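Local atomic coordinates of aminotransferase (Paracoccus denitrificans, PDB entry 4GRX), a protein that probably transfers amino groups from amines or amino acids to keto acids or other carbonyl acceptors, using pyridoxal 5'-phosphate carried on a lysine. Residues A161-T166 with F233-M238. Sequence-based numbering, arbitrary orientation.
Sequences AYHGVT and FAEPVM
Glu-235 reaches from just past the end of strand 229-234 to the backbone of Tyr-162, in the loop that follows strand 154-158; the two strands are parallel neighbours in the central sheet of this fold type I, PLP-dependent class III aminotransferase. The pair illustrates how one buried carboxylate can join two strand-end loops at the C-terminal edge of parallel strands, where this fold places its active site. Tyr-162 N donates to Glu-235 OE1 at 2.9 Å, almost straight at 174°, meeting the syn side of the oxygen but 33° out of the carboxylate plane. Glu-235 CG lies anti to its own carbonyl carbon (chi1 -64°), and the chain runs extended from there, which carries the carboxylate across to the loop. The same OE1 stands over one face of the His-163 ring, 4.1 Å above its plane and toward the rim. His-163 CE1 also packs on Phe-233 CB at 3.9 Å, while Met-238 CE lies 4.0 Å from Ala-161 N and packs against the Ala-161 methyl.

Each polar group has a further partner in the second shell. Glu-235 OE2 accepts from Gly-239 N, so each carboxylate oxygen takes a backbone N-H. With an alanine here, Tyr-162 N and Gly-239 N would probably each lose their carboxylate acceptor. His-163 ND1 is hydrogen-bonded to OD2 of Asp-268, on neighbouring strand 265-268; in this family such an aspartate typically pairs with the PLP pyridine nitrogen, so His-163 is probably a second-shell residue. Farther out, the Tyr-162 side chain leads away to touch the bound delta-amino valeric acid and packs against Gly-332 of the second subunit. At the imidazole edge, in the ring plane, a water lies 2.8 Å from His-163 NE2 and donates to Phe-233 O.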
loop_
_atom_site.group_PDB
_atom_site.type_symbol
_atom_site.label_atom_id
_atom_site.label_comp_id
_atom_site.label_asym_id
_atom_site.label_seq_id
_atom_site.Cartn_x
_atom_site.Cartn_y
_atom_site.Cartn_z
ATOM N N ALA A 161 17.134 8.787 -6.861
ATOM C CA ALA A 161 16.622 7.699 -6.015
ATOM C C ALA A 161 15.161 7.403 -6.351
ATOM O O ALA A 161 14.406 8.286 -6.803
ATOM C CB ALA A 161 16.751 8.042 -4.546
ATOM N N TYR A 162 14.749 6.162 -6.152
ATOM C CA TYR A 162 13.329 5.878 -6.245
ATOM C C TYR A 162 12.909 5.065 -5.035
ATOM O O TYR A 162 13.383 3.950 -4.836
ATOM C CB TYR A 162 12.989 5.164 -7.558
ATOM C CG TYR A 162 11.495 4.943 -7.754
ATOM C CD1 TYR A 162 10.730 5.824 -8.536
ATOM C CD2 TYR A 162 10.845 3.867 -7.148
ATOM C CE1 TYR A 162 9.371 5.631 -8.705
ATOM C CE2 TYR A 162 9.489 3.666 -7.319
ATOM C CZ TYR A 162 8.765 4.549 -8.093
ATOM O OH TYR A 162 7.436 4.325 -8.249
ATOM N N HIS A 163 12.038 5.638 -4.221
ATOM C CA HIS A 163 11.595 4.962 -3.013
ATOM C C HIS A 163 10.095 4.802 -2.923
ATOM O O HIS A 163 9.600 4.172 -1.985
ATOM C CB HIS A 163 12.160 5.645 -1.776
ATOM C CG HIS A 163 13.670 5.700 -1.742
ATOM N ND1 HIS A 163 14.431 4.657 -1.333
ATOM C CD2 HIS A 163 14.560 6.742 -2.059
ATOM C CE1 HIS A 163 15.744 5.004 -1.401
ATOM N NE2 HIS A 163 15.819 6.285 -1.839
ATOM N N GLY A 164 9.354 5.340 -3.899
ATOM C CA GLY A 164 7.943 5.033 -4.020
ATOM C C GLY A 164 7.036 6.186 -4.393
ATOM O O GLY A 164 7.500 7.254 -4.793
ATOM N N VAL A 165 5.730 5.966 -4.270
ATOM C CA VAL A 165 4.754 6.922 -4.766
ATOM C C VAL A 165 3.768 7.509 -3.753
ATOM O O VAL A 165 2.956 8.332 -4.155
ATOM C CB VAL A 165 3.959 6.399 -5.999
ATOM C CG1 VAL A 165 4.886 6.088 -7.176
ATOM C CG2 VAL A 165 3.074 5.208 -5.636
ATOM N N THR A 166 3.816 7.137 -2.471
ATOM C CA THR A 166 3.007 7.887 -1.489
ATOM C C THR A 166 3.605 9.301 -1.343
ATOM O O THR A 166 4.767 9.528 -1.740
ATOM C CB THR A 166 2.947 7.231 -0.091
ATOM O OG1 THR A 166 4.216 7.391 0.565
ATOM C CG2 THR A 166 2.551 5.748 -0.158
ATOM N N PHE A 233 18.217 7.079 3.546
ATOM C CA PHE A 233 17.854 5.903 2.765
ATOM C C PHE A 233 18.700 5.844 1.507
ATOM O O PHE A 233 18.970 6.882 0.884
ATOM C CB PHE A 233 16.389 5.962 2.341
ATOM C CG PHE A 233 15.416 5.850 3.467
ATOM C CD1 PHE A 233 15.330 6.853 4.447
ATOM C CD2 PHE A 233 14.536 4.774 3.525
ATOM C CE1 PHE A 233 14.412 6.752 5.488
ATOM C CE2 PHE A 233 13.619 4.673 4.559
ATOM C CZ PHE A 233 13.552 5.657 5.536
ATOM N N ALA A 234 19.079 4.626 1.116
ATOM C CA ALA A 234 19.746 4.392 -0.174
ATOM C C ALA A 234 19.459 3.014 -0.718
ATOM O O ALA A 234 19.500 2.022 0.023
ATOM C CB ALA A 234 21.257 4.595 -0.048
ATOM N N GLU A 235 19.173 2.954 -2.012
ATOM C CA GLU A 235 19.240 1.708 -2.753
ATOM C C GLU A 235 20.722 1.382 -2.943
ATOM O O GLU A 235 21.509 2.285 -3.295
ATOM C CB GLU A 235 18.633 1.878 -4.137
ATOM C CG GLU A 235 17.154 2.192 -4.157
ATOM C CD GLU A 235 16.754 2.903 -5.428
ATOM O OE1 GLU A 235 16.695 4.150 -5.386
ATOM O OE2 GLU A 235 16.525 2.228 -6.466
ATOM N N PRO A 236 21.127 0.112 -2.714
ATOM C CA PRO A 236 22.547 -0.195 -2.967
ATOM C C PRO A 236 22.934 0.105 -4.424
ATOM O O PRO A 236 23.949 0.776 -4.672
ATOM C CB PRO A 236 22.660 -1.690 -2.630
ATOM C CG PRO A 236 21.538 -1.937 -1.673
ATOM C CD PRO A 236 20.415 -1.021 -2.101
ATOM N N VAL A 237 22.116 -0.379 -5.358
ATOM C CA VAL A 237 22.212 -0.035 -6.767
ATOM C C VAL A 237 20.879 0.621 -7.099
ATOM O O VAL A 237 19.829 0.058 -6.773
ATOM C CB VAL A 237 22.341 -1.285 -7.658
ATOM C CG1 VAL A 237 22.507 -0.888 -9.119
ATOM C CG2 VAL A 237 23.497 -2.154 -7.226
ATOM N N MET A 238 20.910 1.797 -7.728
ATOM C CA MET A 238 19.677 2.515 -8.059
ATOM C C MET A 238 18.903 1.833 -9.194
ATOM O O MET A 238 19.428 1.627 -10.281
ATOM C CB MET A 238 19.984 3.975 -8.390
ATOM C CG MET A 238 20.456 4.793 -7.198
ATOM S SD MET A 238 20.665 6.527 -7.645
ATOM C CE MET A 238 20.734 7.311 -6.041
HETATM O O HOH W 1 18.352 7.402 -1.650
#